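ChiX (Serratia marcescens, PDB 5OPZ) cleaves peptidoglycan as a zinc-dependent L-Ala D-Glu endopeptidase and is required for secretion of chitinase by the bacterium. Local coordinates at residues Gly49-Ala54 with Leu68-Leu73; Gly24-Leu29 with Thr74-Asp79; Ile112-Gly117 with Gln129-Asp134; Val42-Ser47 with Val78-Met83; Arg38-Pro43 with Ala96-Ala101. One frame throughout, in Å; residues are numbered along the deposited sequence.

Contact 1: Gly49-Ala54 with Leu68-Leu73; sequences GLRSMA and LRSRHL. With ZN (zinc ion), chain C.
The zinc site of this LAS-type peptidase takes its first histidine, H72, from this contact, where the turn leading into helix 53-62 lies against the loop 68-73. H72 NE2 binds the zinc ion at 2.1 Å, and D79 and H127 complete the protein ligands. The far ring nitrogen is used as well: H72 ND1 donates to G49 O at 2.8 Å, nearly straight (165°), with the acceptor close to the ring plane and the donor in the plane of the carbonyl. Metal and carbonyl thus fix the rotation of the imidazole between them, and the carbonyl probably makes the ring a stronger electron donor to the zinc.

Over one face of the ring lies the guanidinium of R51, its centre 4.1 Å from that of the H72 imidazole and the planes 29° apart. R51 NH2 makes the nearest approach, 3.4 Å from H72 CD2 near the ring's rim. The R51 chain runs extended from the backbone and then bends at chi3 (-70°), which folds its flat end over the histidine; E48 and Q56 hold its nitrogens. The backbones meet too, R51 N donating to H72 O at 3.1 Å. S70 OG accepts from H72 N in an ST turn, so a serine suits the approach to the ligand.

Farther out, a water bridges R51 O and L73 O, and M53 CG meets L68 CD1 at 4.1 Å. Carbonyl-histidine-zinc pairing recurs in zinc enzymes, and S70, H72, G75, A77 and D79 match the SxHxxGxAxD signature of LAS (clan MD) peptidases.

Contact 2: Gly24-Leu29 with Thr74-Asp79; sequences GVHPDL and TGHAVD. With ZN (zinc ion), chain C.
The H26 and H76 rings meet obliquely, their planes 37° apart and centroids 5.4 Å from one another; H26 CD2 comes nearest, 3.9 Å from H76 NE2. Each ring is held through its ND1. H26 ND1 accepts from D28 N at 3.0 Å, close to the ring plane, and so caps helix 27-39. H76 ND1 shares a 2.7 Å hydrogen bond with T74 OG1. With CG anti to the backbone N (chi1 -167°), the H26 ring swings round to meet D28 N.

Next to the rings the backbones join: H26 N donates to G75 O at 2.7 Å, almost straight (172°). Glycine suits position 75 because its backbone angles are positive and a side chain there would press on G24 O and H26 N. V25 CG1 comes 3.4 Å from G75 O. Deeper in, V78 CG1 touches both V25 CG1 and L29 CD2, each 4.1 Å away, the three branches forming one cluster; branched aliphatic residues fill this buried seam well. One residue farther along the strand, D79 OD1 binds the zinc ion.

With H26 NE2 and H76 NE2 4.7 Å apart, the two histidines would probably disfavour carrying positive charge together. Since H26 ND1 accepts a backbone N-H, the proton of that ring, if neutral, should sit on NE2.

Contact 3: Ile112-Gly117 with Gln129-Asp134; sequences IVEWGG and QLTFRD
E114 spans the hairpin to meet Q129 and T131. E114 CB lies 4.0 Å from Q129 CG. The T131 methyl runs alongside the next atoms, T131 CG2 lying 3.8 Å from E114 CG and 3.7 Å from E114 CD, and the two side chains cross at about a right angle. At the tip, E114 OE1 accepts from Q129 NE2 at 3.1 Å, a bent bond (144°) that arrives from above the carboxylate plane, with carboxylate and amide turned 68° apart. A water also donates to OE1 and accepts from F132 N, linking the acid to the chain beyond the strand. Glutamate is long enough to span the strands here, and glutamine has both polarities to offer: NE2 serves E114 while OE1 accepts from the zinc ligand H127.

Between the two backbones, E114 and Q129 form an antiparallel hydrogen-bonded pair, with E114 N to Q129 O at 2.8 Å and Q129 N to E114 O at 2.9 Å. Where the strands part, a water joins I112 O, T131 N and D134 OD2, and T131 OG1 accepts from D134 N in an ST motif.

On the face opposite E114 and Q129, V113 packs on helices 27-39 and 92-109, and L130 on L29. Strand 113-115 forms one border of the four-stranded sheet, while strand 127-130 continues inward to strand 77-82.

Contact 4: Val42-Ser47 with Val78-Met83; sequences VPFSVS and VDVVAM. With ZN (zinc ion), chain C.
S45 and V81 form the central hydrogen-bonded pair between strands 44-46 and 78-82, S45 N reaching V81 O and V81 N reaching S45 O, each at 2.9 Å. Beyond this pair, M83 N donates to P43 O at one end, and at the other S47 N donates to D79 O at 2.8 Å. A water ties S47 OG to V80 O, at the point where the chain turns a corner and a small hydroxyl residue can meet both solvent and backbone.

F44, V46, V80 and A82 share one face. The F44 side chain, with CG between the backbone N and carbonyl carbon (chi1 71°), swings its ring off the strand to stand out from this face, and its CD2/CE2 side brushes V80, F44 CD2 lying 3.8 Å from V80 CG1. The V46 and V78 side chains cross at about a right angle, V46 CG1 lying 4.0 Å from V78 CB. Beta-branched valines suit both the extended backbone and this buried layer.

S45 and V81 point to the other face, where V81 CG1 packs on S45 CB at 4.1 Å and S47 CB at 4.0 Å. In the next shell, helices 27-39 and 92-109 cover F44, while helix 15-21 touches S45, V46 and M83.

The strands run antiparallel, their axes at 150°. By pairing with D79 through its backbone, the outer strand holds the segment that gives the zinc ion its aspartate ligand, as befits the central antiparallel sheet of LAS-type peptidases.

Contact 5: Arg38-Pro43 with Ala96-Ala101; sequences RYSLVP and AQIAVA
A101 sets its methyl against the end of helix 27-39, A101 CB lying 3.7 Å from S40 CB and 3.9 Å from Y39 CB. A101 CB also comes 3.5 Å from S40 N, so the backbone itself rests on the methyl; alanine suits this place because the two chains pass so close. The Y39 ring then turns away from the contact, presenting its edge to A101 O, while its hydroxyl bonds to E108 farther along helix 92-109 and R104 makes a cation-pi contact with the ring.

S40 is where the chain leaves the helix. Its chi1 of -174° puts OG beside its own carbonyl carbon, from where S40 OG reaches forward and donates to V42 O at 2.7 Å, bracing the turn; S40 OG also lies 3.9 Å from I98 CG1. A serine here is short enough to sit against the helix while tying down its own loop. This turn is the link between helix 27-39 and edge strand 44-48 of the antiparallel sheet, and helix 92-109 packs across it.

V42 enters next, its two branches parted: V42 CG2 lies 3.7 Å from Q97 CB and also touches the flat end of that glutamine, whereas CB and CG1 look to I98, V42 CB standing 4.1 Å from I98 CG1. Q97 thus contributes mainly its aliphatic length and one side of its amide. No direct hydrogen bond crosses between the segments; instead, a water accepts from L41 N and donates to Q97 O at 2.8 Å.

Overall arrangement
Contacts 2, 3 and 4 all build on the antiparallel sheet, whose strand order is 44-48, 77-82, 127-130, 113-115: contact 4 joins the first two, contact 3 the last two, and contact 2 brings the start of helix 27-39 to strand 77-82. Contact 1 is nested in the chain loops closed by contacts 2, 4 and 5, its centre about 10 Å from that of contact 2; together they bring H72 and D79 to one zinc ion. Contact 5 lies about 25 Å from contact 1, centre to centre, but shares V42 and P43 with contact 4. Contact 3 comes last in sequence. The zinc ion lies over the sheet face opposite the one packed by helices 27-39 and 92-109.

Contact 1: Gly49-Ala54 with Leu68-Leu73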
# COMPACT_ATOMS: atom_id res chain seq x y z
N GLY A 49 -1.40 6.54 -3.41
CA GLY A 49 0.06 6.45 -3.65
C GLY A 49 0.65 7.80 -3.35
O GLY A 49 0.86 8.13 -2.18
N LEU A 50 0.87 8.59 -4.39
CA LEU A 50 1.33 9.96 -4.22
C LEU A 50 0.25 10.80 -3.52
O LEU A 50 -0.96 10.64 -3.76
CB LEU A 50 1.79 10.50 -5.57
CG LEU A 50 2.49 11.85 -5.70
CD1 LEU A 50 3.84 11.94 -4.99
CD2 LEU A 50 2.63 12.19 -7.18
N ARG A 51 0.69 11.59 -2.57
CA ARG A 51 -0.16 12.49 -1.83
C ARG A 51 0.36 13.90 -2.09
O ARG A 51 1.55 14.11 -2.15
CB ARG A 51 -0.07 12.14 -0.35
CG ARG A 51 -0.94 12.98 0.58
CD ARG A 51 -0.70 12.57 2.02
NE ARG A 51 -1.26 11.25 2.30
CZ ARG A 51 -0.90 10.48 3.33
NH1 ARG A 51 0.04 10.85 4.19
NH2 ARG A 51 -1.48 9.31 3.49
N SER A 52 -0.57 14.83 -2.24
CA SER A 52 -0.17 16.20 -2.41
C SER A 52 0.28 16.82 -1.09
O SER A 52 -0.13 16.42 -0.01
CB SER A 52 -1.31 17.01 -3.00
OG SER A 52 -2.34 17.19 -2.05
N MET A 53 1.10 17.86 -1.19
CA MET A 53 1.52 18.62 -0.01
C MET A 53 0.30 19.21 0.69
O MET A 53 0.23 19.22 1.92
CB MET A 53 2.60 19.66 -0.27
CG MET A 53 3.13 20.29 1.01
SD MET A 53 4.40 21.50 0.65
CE MET A 53 5.87 20.47 0.55
N ALA A 54 -0.68 19.68 -0.08
CA ALA A 54 -1.86 20.29 0.57
C ALA A 54 -2.63 19.27 1.45
O ALA A 54 -3.15 19.60 2.51
CB ALA A 54 -2.81 20.85 -0.47
N LEU A 68 4.86 17.23 8.20
CA LEU A 68 4.63 17.42 6.80
C LEU A 68 5.51 16.47 5.98
O LEU A 68 5.25 16.29 4.82
CB LEU A 68 4.86 18.87 6.42
CG LEU A 68 4.33 19.40 5.10
CD1 LEU A 68 2.83 19.34 5.03
CD2 LEU A 68 4.77 20.84 4.93
N ARG A 69 6.56 15.91 6.59
CA ARG A 69 7.41 14.91 5.95
C ARG A 69 6.63 13.60 5.92
O ARG A 69 6.24 13.05 6.94
CB ARG A 69 8.71 14.76 6.73
CG ARG A 69 9.75 13.82 6.11
CD ARG A 69 11.06 13.94 6.92
NE ARG A 69 11.69 12.69 7.40
CZ ARG A 69 12.87 12.20 7.02
NH1 ARG A 69 13.60 12.76 6.06
NH2 ARG A 69 13.32 11.08 7.60
N SER A 70 6.33 13.15 4.73
CA SER A 70 5.64 11.86 4.54
C SER A 70 6.26 11.15 3.36
O SER A 70 6.51 11.77 2.31
CB SER A 70 4.16 12.05 4.24
OG SER A 70 3.56 10.88 3.72
N ARG A 71 6.43 9.85 3.50
CA ARG A 71 6.89 9.04 2.38
C ARG A 71 5.91 9.09 1.22
O ARG A 71 6.26 8.84 0.09
CB ARG A 71 7.14 7.63 2.84
CG ARG A 71 8.23 7.46 3.89
CD ARG A 71 9.48 6.79 3.34
NE ARG A 71 10.23 7.71 2.50
CZ ARG A 71 11.37 7.38 1.92
NH1 ARG A 71 11.84 6.15 2.00
NH2 ARG A 71 12.06 8.31 1.29
N HIS A 72 4.63 9.41 1.47
CA HIS A 72 3.71 9.51 0.36
C HIS A 72 3.96 10.67 -0.57
O HIS A 72 3.56 10.61 -1.72
CB HIS A 72 2.27 9.63 0.83
CG HIS A 72 1.66 8.37 1.36
ND1 HIS A 72 1.02 7.45 0.55
CD2 HIS A 72 1.53 7.88 2.62
CE1 HIS A 72 0.56 6.45 1.26
NE2 HIS A 72 0.84 6.68 2.53
N LEU A 73 4.57 11.74 -0.05
CA LEU A 73 4.80 12.91 -0.86
C LEU A 73 5.80 12.72 -1.98
O LEU A 73 5.70 13.38 -3.00
CB LEU A 73 5.30 14.07 0.01
CG LEU A 73 4.28 14.67 0.97
CD1 LEU A 73 4.92 15.72 1.84
CD2 LEU A 73 3.15 15.29 0.22
ZN ZN C . 0.12 5.62 4.21
O HOH W 1 3.56 15.29 -3.43

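Contact 2: Gly24-Leu29 with Thr74-Asp79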
# COMPACT_ATOMS: atom_id res chain seq x y z
N GLY A 24 3.23 7.57 -10.61
CA GLY A 24 4.04 8.47 -9.82
C GLY A 24 4.70 7.90 -8.57
O GLY A 24 5.52 8.55 -7.96
N VAL A 25 4.37 6.68 -8.19
CA VAL A 25 5.02 5.99 -7.08
C VAL A 25 6.41 5.54 -7.58
O VAL A 25 6.61 5.18 -8.76
CB VAL A 25 4.09 4.86 -6.57
CG1 VAL A 25 4.75 4.00 -5.55
CG2 VAL A 25 2.86 5.51 -5.99
N HIS A 26 7.35 5.47 -6.66
CA HIS A 26 8.71 5.00 -6.97
C HIS A 26 8.66 3.68 -7.72
O HIS A 26 7.99 2.77 -7.24
CB HIS A 26 9.51 4.83 -5.69
CG HIS A 26 10.98 4.65 -5.91
ND1 HIS A 26 11.52 3.49 -6.42
CD2 HIS A 26 12.01 5.51 -5.77
CE1 HIS A 26 12.82 3.65 -6.58
NE2 HIS A 26 13.14 4.86 -6.16
N PRO A 27 9.35 3.56 -8.87
CA PRO A 27 9.28 2.31 -9.63
C PRO A 27 9.57 1.04 -8.85
O PRO A 27 9.03 -0.00 -9.20
CB PRO A 27 10.27 2.55 -10.78
CG PRO A 27 10.34 4.04 -10.93
CD PRO A 27 10.15 4.59 -9.56
N ASP A 28 10.45 1.07 -7.86
CA ASP A 28 10.78 -0.11 -7.11
C ASP A 28 9.61 -0.55 -6.22
O ASP A 28 9.33 -1.76 -6.10
CB ASP A 28 12.05 0.03 -6.31
CG ASP A 28 13.29 0.11 -7.20
OD1 ASP A 28 13.20 -0.16 -8.43
OD2 ASP A 28 14.34 0.44 -6.62
N LEU A 29 8.90 0.42 -5.62
CA LEU A 29 7.70 0.05 -4.86
C LEU A 29 6.59 -0.44 -5.80
O LEU A 29 5.87 -1.36 -5.49
CB LEU A 29 7.28 1.23 -3.99
CG LEU A 29 6.08 0.93 -3.07
CD1 LEU A 29 6.29 -0.23 -2.15
CD2 LEU A 29 5.79 2.16 -2.21
N THR A 74 6.75 11.83 -1.75
CA THR A 74 7.90 11.66 -2.63
C THR A 74 7.77 10.39 -3.50
O THR A 74 8.64 10.12 -4.28
CB THR A 74 9.16 11.59 -1.77
OG1 THR A 74 8.96 10.59 -0.75
CG2 THR A 74 9.51 12.92 -1.13
N GLY A 75 6.68 9.65 -3.38
CA GLY A 75 6.49 8.43 -4.12
C GLY A 75 6.91 7.16 -3.42
O GLY A 75 6.96 6.11 -4.04
N HIS A 76 7.23 7.22 -2.12
CA HIS A 76 7.82 6.08 -1.42
C HIS A 76 6.80 5.26 -0.59
O HIS A 76 7.25 4.38 0.18
CB HIS A 76 9.00 6.51 -0.56
CG HIS A 76 10.15 7.07 -1.33
ND1 HIS A 76 10.21 8.39 -1.70
CD2 HIS A 76 11.30 6.50 -1.76
CE1 HIS A 76 11.35 8.61 -2.33
NE2 HIS A 76 12.02 7.48 -2.40
N ALA A 77 5.50 5.53 -0.73
CA ALA A 77 4.53 4.79 0.06
C ALA A 77 3.23 4.61 -0.68
O ALA A 77 2.88 5.38 -1.56
CB ALA A 77 4.28 5.53 1.37
N VAL A 78 2.51 3.56 -0.31
CA VAL A 78 1.15 3.31 -0.75
C VAL A 78 0.31 2.92 0.45
O VAL A 78 0.81 2.29 1.39
CB VAL A 78 1.06 2.20 -1.83
CG1 VAL A 78 1.81 2.64 -3.08
CG2 VAL A 78 1.59 0.89 -1.32
N ASP A 79 -0.98 3.28 0.38
CA ASP A 79 -2.02 2.69 1.22
C ASP A 79 -2.88 1.79 0.35
O ASP A 79 -3.32 2.22 -0.70
CB ASP A 79 -2.85 3.79 1.85
CG ASP A 79 -2.12 4.58 2.90
OD1 ASP A 79 -1.01 4.27 3.28
OD2 ASP A 79 -2.68 5.57 3.37
ZN ZN C . 0.12 5.62 4.21

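Contact 3: Ile112-Gly117 with Gln129-Asp134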
# COMPACT_ATOMS: atom_id res chain seq x y z
N ILE A 112 13.46 -4.14 1.07
CA ILE A 112 12.68 -4.15 2.31
C ILE A 112 11.49 -3.20 2.14
O ILE A 112 11.65 -2.05 1.73
CB ILE A 112 13.59 -3.76 3.49
CG1 ILE A 112 14.64 -4.84 3.73
CG2 ILE A 112 12.76 -3.50 4.74
CD1 ILE A 112 15.71 -4.40 4.71
N VAL A 113 10.28 -3.68 2.45
CA VAL A 113 9.12 -2.80 2.47
C VAL A 113 8.57 -2.83 3.87
O VAL A 113 8.19 -3.88 4.34
CB VAL A 113 8.05 -3.21 1.42
CG1 VAL A 113 6.78 -2.36 1.52
CG2 VAL A 113 8.68 -3.14 0.04
N GLU A 114 8.44 -1.68 4.51
CA GLU A 114 7.90 -1.57 5.86
C GLU A 114 6.39 -1.52 5.76
O GLU A 114 5.83 -0.89 4.87
CB GLU A 114 8.40 -0.31 6.56
CG GLU A 114 9.86 -0.31 6.95
CD GLU A 114 10.33 1.02 7.53
OE1 GLU A 114 10.35 2.05 6.81
OE2 GLU A 114 10.68 1.03 8.72
N TRP A 115 5.76 -2.22 6.68
CA TRP A 115 4.31 -2.32 6.79
C TRP A 115 3.82 -1.60 8.06
O TRP A 115 4.36 -1.84 9.13
CB TRP A 115 3.89 -3.78 6.83
CG TRP A 115 2.45 -4.03 6.96
CD1 TRP A 115 1.44 -3.31 6.36
CD2 TRP A 115 1.80 -5.03 7.77
NE1 TRP A 115 0.23 -3.85 6.69
CE2 TRP A 115 0.41 -4.90 7.54
CE3 TRP A 115 2.26 -6.07 8.58
CZ2 TRP A 115 -0.52 -5.74 8.19
CZ3 TRP A 115 1.33 -6.91 9.20
CH2 TRP A 115 -0.02 -6.72 9.00
N GLY A 116 2.76 -0.82 7.95
CA GLY A 116 2.17 -0.16 9.12
C GLY A 116 1.60 -1.12 10.11
O GLY A 116 1.36 -0.75 11.24
N GLY A 117 1.36 -2.36 9.70
CA GLY A 117 0.94 -3.38 10.64
C GLY A 117 2.00 -3.82 11.63
O GLY A 117 1.68 -4.47 12.61
N GLN A 129 5.74 1.12 2.84
CA GLN A 129 6.70 2.12 2.34
C GLN A 129 8.06 1.51 2.12
O GLN A 129 8.47 0.58 2.79
CB GLN A 129 6.82 3.35 3.26
CG GLN A 129 7.36 3.02 4.64
CD GLN A 129 7.40 4.20 5.52
OE1 GLN A 129 6.44 4.94 5.65
NE2 GLN A 129 8.57 4.45 6.11
N LEU A 130 8.79 2.16 1.21
CA LEU A 130 10.23 1.94 1.13
C LEU A 130 10.92 2.62 2.32
O LEU A 130 10.44 3.63 2.83
CB LEU A 130 10.79 2.54 -0.16
CG LEU A 130 10.22 1.94 -1.46
CD1 LEU A 130 10.71 2.70 -2.68
CD2 LEU A 130 10.57 0.45 -1.58
N THR A 131 12.02 2.06 2.79
CA THR A 131 12.67 2.61 3.98
C THR A 131 13.45 3.87 3.66
O THR A 131 13.98 4.01 2.55
CB THR A 131 13.62 1.65 4.73
OG1 THR A 131 14.79 1.40 3.98
CG2 THR A 131 13.01 0.37 5.02
N PHE A 132 13.54 4.74 4.66
CA PHE A 132 14.44 5.90 4.56
C PHE A 132 15.90 5.50 4.41
O PHE A 132 16.63 6.19 3.68
CB PHE A 132 14.26 6.82 5.77
CG PHE A 132 13.06 7.73 5.67
CD1 PHE A 132 13.02 8.79 4.78
CD2 PHE A 132 11.97 7.54 6.50
CE1 PHE A 132 11.93 9.67 4.72
CE2 PHE A 132 10.87 8.41 6.46
CZ PHE A 132 10.84 9.45 5.53
N ARG A 133 16.32 4.43 5.09
CA ARG A 133 17.72 3.98 4.98
C ARG A 133 18.08 3.55 3.55
O ARG A 133 19.12 3.95 3.01
CB ARG A 133 18.06 2.87 5.97
CG ARG A 133 17.96 3.30 7.44
CD ARG A 133 17.87 2.08 8.36
NE ARG A 133 17.80 2.39 9.80
CZ ARG A 133 18.78 2.91 10.56
NH1 ARG A 133 18.53 3.11 11.85
NH2 ARG A 133 19.96 3.25 10.08
N ASP A 134 17.19 2.81 2.90
CA ASP A 134 17.50 2.32 1.57
C ASP A 134 17.23 3.32 0.49
O ASP A 134 17.89 3.27 -0.57
CB ASP A 134 16.68 1.07 1.22
CG ASP A 134 16.99 -0.10 2.08
OD1 ASP A 134 18.17 -0.29 2.48
OD2 ASP A 134 16.02 -0.88 2.34
O HOH W 2 13.46 -0.15 1.42
O HOH W 3 16.33 -3.42 1.05
O HOH W 4 12.00 4.11 7.03

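Contact 4: Val42-Ser47 with Val78-Met83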
# COMPACT_ATOMS: atom_id res chain seq x y z
N VAL A 42 -6.17 -12.22 -0.93
CA VAL A 42 -7.14 -11.17 -0.74
C VAL A 42 -6.96 -10.15 -1.85
O VAL A 42 -5.91 -9.52 -1.93
CB VAL A 42 -6.90 -10.49 0.63
CG1 VAL A 42 -7.84 -9.32 0.82
CG2 VAL A 42 -7.05 -11.52 1.72
N PRO A 43 -7.98 -9.93 -2.66
CA PRO A 43 -7.88 -8.84 -3.64
C PRO A 43 -7.71 -7.50 -2.95
O PRO A 43 -8.23 -7.29 -1.85
CB PRO A 43 -9.22 -8.89 -4.36
CG PRO A 43 -9.79 -10.23 -4.08
CD PRO A 43 -9.33 -10.50 -2.67
N PHE A 44 -6.97 -6.59 -3.58
CA PHE A 44 -6.75 -5.26 -3.04
C PHE A 44 -6.48 -4.28 -4.14
O PHE A 44 -6.05 -4.68 -5.25
CB PHE A 44 -5.62 -5.27 -1.99
CG PHE A 44 -4.23 -5.49 -2.56
CD1 PHE A 44 -3.70 -6.77 -2.72
CD2 PHE A 44 -3.43 -4.41 -2.85
CE1 PHE A 44 -2.42 -6.96 -3.22
CE2 PHE A 44 -2.15 -4.61 -3.33
CZ PHE A 44 -1.64 -5.88 -3.52
N SER A 45 -6.72 -3.02 -3.85
CA SER A 45 -6.28 -1.93 -4.68
C SER A 45 -5.40 -1.00 -3.90
O SER A 45 -5.24 -1.11 -2.72
CB SER A 45 -7.50 -1.22 -5.31
OG SER A 45 -7.11 -0.20 -6.23
N VAL A 46 -4.81 -0.07 -4.60
CA VAL A 46 -4.04 1.00 -3.98
C VAL A 46 -5.00 2.18 -3.89
O VAL A 46 -5.42 2.73 -4.93
CB VAL A 46 -2.80 1.35 -4.82
CG1 VAL A 46 -2.12 2.60 -4.29
CG2 VAL A 46 -1.85 0.16 -4.82
N SER A 47 -5.32 2.59 -2.65
CA SER A 47 -6.22 3.71 -2.43
C SER A 47 -5.54 5.06 -2.49
O SER A 47 -6.15 6.06 -2.85
CB SER A 47 -7.01 3.56 -1.13
OG SER A 47 -6.17 3.70 -0.01
N VAL A 78 2.51 3.56 -0.31
CA VAL A 78 1.15 3.31 -0.75
C VAL A 78 0.31 2.92 0.45
O VAL A 78 0.81 2.29 1.39
CB VAL A 78 1.06 2.20 -1.83
CG1 VAL A 78 1.81 2.64 -3.08
CG2 VAL A 78 1.59 0.89 -1.32
N ASP A 79 -0.98 3.28 0.38
CA ASP A 79 -2.02 2.69 1.22
C ASP A 79 -2.88 1.79 0.35
O ASP A 79 -3.32 2.22 -0.70
CB ASP A 79 -2.85 3.79 1.85
CG ASP A 79 -2.12 4.58 2.90
OD1 ASP A 79 -1.01 4.27 3.28
OD2 ASP A 79 -2.68 5.57 3.37
N VAL A 80 -3.03 0.56 0.78
CA VAL A 80 -3.86 -0.39 0.08
C VAL A 80 -5.23 -0.47 0.75
O VAL A 80 -5.41 -0.12 1.90
CB VAL A 80 -3.25 -1.81 0.01
CG1 VAL A 80 -1.86 -1.77 -0.61
CG2 VAL A 80 -3.17 -2.46 1.38
N VAL A 81 -6.19 -0.91 -0.04
CA VAL A 81 -7.53 -1.17 0.45
C VAL A 81 -7.91 -2.61 0.06
O VAL A 81 -7.84 -2.98 -1.14
CB VAL A 81 -8.57 -0.14 -0.04
CG1 VAL A 81 -8.65 -0.06 -1.53
CG2 VAL A 81 -9.94 -0.42 0.56
N ALA A 82 -8.31 -3.40 1.07
CA ALA A 82 -8.74 -4.80 0.79
C ALA A 82 -10.12 -4.78 0.12
O ALA A 82 -11.00 -4.04 0.55
CB ALA A 82 -8.83 -5.57 2.07
N MET A 83 -10.25 -5.62 -0.91
CA MET A 83 -11.46 -5.67 -1.75
C MET A 83 -12.01 -7.10 -1.88
O MET A 83 -12.19 -7.60 -2.99
CB MET A 83 -11.10 -5.17 -3.17
CG MET A 83 -10.59 -3.76 -3.31
SD MET A 83 -11.82 -2.60 -2.77
CE MET A 83 -13.08 -2.80 -4.02
ZN ZN C . 0.12 5.62 4.21
O HOH W 5 -6.37 2.48 2.36

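Contact 5: Arg38-Pro43 with Ala96-Ala101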
# COMPACT_ATOMS: atom_id res chain seq x y z
N ARG A 38 -0.28 -10.52 -7.60
CA ARG A 38 -0.30 -11.90 -8.05
C ARG A 38 -0.38 -12.91 -6.96
O ARG A 38 -0.91 -14.00 -7.16
CB ARG A 38 0.95 -12.21 -8.85
CG ARG A 38 1.27 -11.30 -10.01
CD ARG A 38 0.10 -10.99 -10.89
NE ARG A 38 -0.62 -12.18 -11.31
CZ ARG A 38 -1.71 -12.15 -12.06
NH1 ARG A 38 -2.20 -11.01 -12.52
NH2 ARG A 38 -2.32 -13.30 -12.37
N TYR A 39 0.19 -12.59 -5.81
CA TYR A 39 0.35 -13.53 -4.71
C TYR A 39 -0.72 -13.50 -3.65
O TYR A 39 -0.95 -14.49 -2.99
CB TYR A 39 1.68 -13.31 -3.99
CG TYR A 39 2.94 -13.51 -4.87
CD1 TYR A 39 2.95 -14.35 -6.01
CD2 TYR A 39 4.10 -12.83 -4.57
CE1 TYR A 39 4.08 -14.51 -6.78
CE2 TYR A 39 5.22 -12.98 -5.33
CZ TYR A 39 5.19 -13.80 -6.43
OH TYR A 39 6.31 -13.95 -7.14
N SER A 40 -1.32 -12.34 -3.43
CA SER A 40 -2.29 -12.17 -2.35
C SER A 40 -3.54 -13.02 -2.52
O SER A 40 -4.12 -13.03 -3.59
CB SER A 40 -2.71 -10.72 -2.27
OG SER A 40 -3.55 -10.52 -1.14
N LEU A 41 -3.96 -13.71 -1.46
CA LEU A 41 -5.26 -14.39 -1.46
C LEU A 41 -6.43 -13.40 -1.43
O LEU A 41 -7.53 -13.73 -1.75
CB LEU A 41 -5.35 -15.41 -0.29
CG LEU A 41 -4.70 -16.79 -0.47
CD1 LEU A 41 -5.52 -17.59 -1.48
CD2 LEU A 41 -3.24 -16.75 -0.86
N VAL A 42 -6.17 -12.22 -0.93
CA VAL A 42 -7.14 -11.17 -0.74
C VAL A 42 -6.96 -10.15 -1.85
O VAL A 42 -5.91 -9.52 -1.93
CB VAL A 42 -6.90 -10.49 0.63
CG1 VAL A 42 -7.84 -9.32 0.82
CG2 VAL A 42 -7.05 -11.52 1.72
N PRO A 43 -7.98 -9.93 -2.66
CA PRO A 43 -7.88 -8.84 -3.64
C PRO A 43 -7.71 -7.50 -2.95
O PRO A 43 -8.23 -7.29 -1.85
CB PRO A 43 -9.22 -8.89 -4.36
CG PRO A 43 -9.79 -10.23 -4.08
CD PRO A 43 -9.33 -10.50 -2.67
N ALA A 96 -3.40 -8.26 7.01
CA ALA A 96 -2.32 -9.21 7.36
C ALA A 96 -2.01 -10.13 6.18
O ALA A 96 -0.84 -10.46 5.92
CB ALA A 96 -2.64 -9.96 8.63
N GLN A 97 -3.06 -10.55 5.49
CA GLN A 97 -2.85 -11.42 4.34
C GLN A 97 -2.22 -10.71 3.19
O GLN A 97 -1.37 -11.28 2.50
CB GLN A 97 -4.17 -12.07 3.92
CG GLN A 97 -4.70 -13.08 4.93
CD GLN A 97 -5.88 -13.86 4.42
OE1 GLN A 97 -5.72 -14.64 3.51
NE2 GLN A 97 -7.05 -13.66 5.01
N ILE A 98 -2.68 -9.49 2.94
CA ILE A 98 -2.02 -8.65 1.94
C ILE A 98 -0.53 -8.51 2.26
O ILE A 98 0.32 -8.58 1.35
CB ILE A 98 -2.69 -7.28 1.73
CG1 ILE A 98 -4.10 -7.49 1.20
CG2 ILE A 98 -1.87 -6.38 0.81
CD1 ILE A 98 -5.01 -6.30 1.45
N ALA A 99 -0.20 -8.24 3.52
CA ALA A 99 1.18 -8.04 3.90
C ALA A 99 2.02 -9.30 3.69
O ALA A 99 3.20 -9.17 3.43
CB ALA A 99 1.29 -7.55 5.32
N VAL A 100 1.44 -10.51 3.81
CA VAL A 100 2.20 -11.74 3.47
C VAL A 100 2.67 -11.65 2.01
O VAL A 100 3.82 -11.99 1.69
CB VAL A 100 1.35 -13.00 3.67
CG1 VAL A 100 1.94 -14.25 3.06
CG2 VAL A 100 1.14 -13.20 5.15
N ALA A 101 1.74 -11.28 1.13
CA ALA A 101 2.02 -11.17 -0.28
C ALA A 101 3.08 -10.08 -0.56
O ALA A 101 3.97 -10.30 -1.38
CB ALA A 101 0.77 -10.89 -1.03
O HOH W 6 -2.11 -13.54 0.97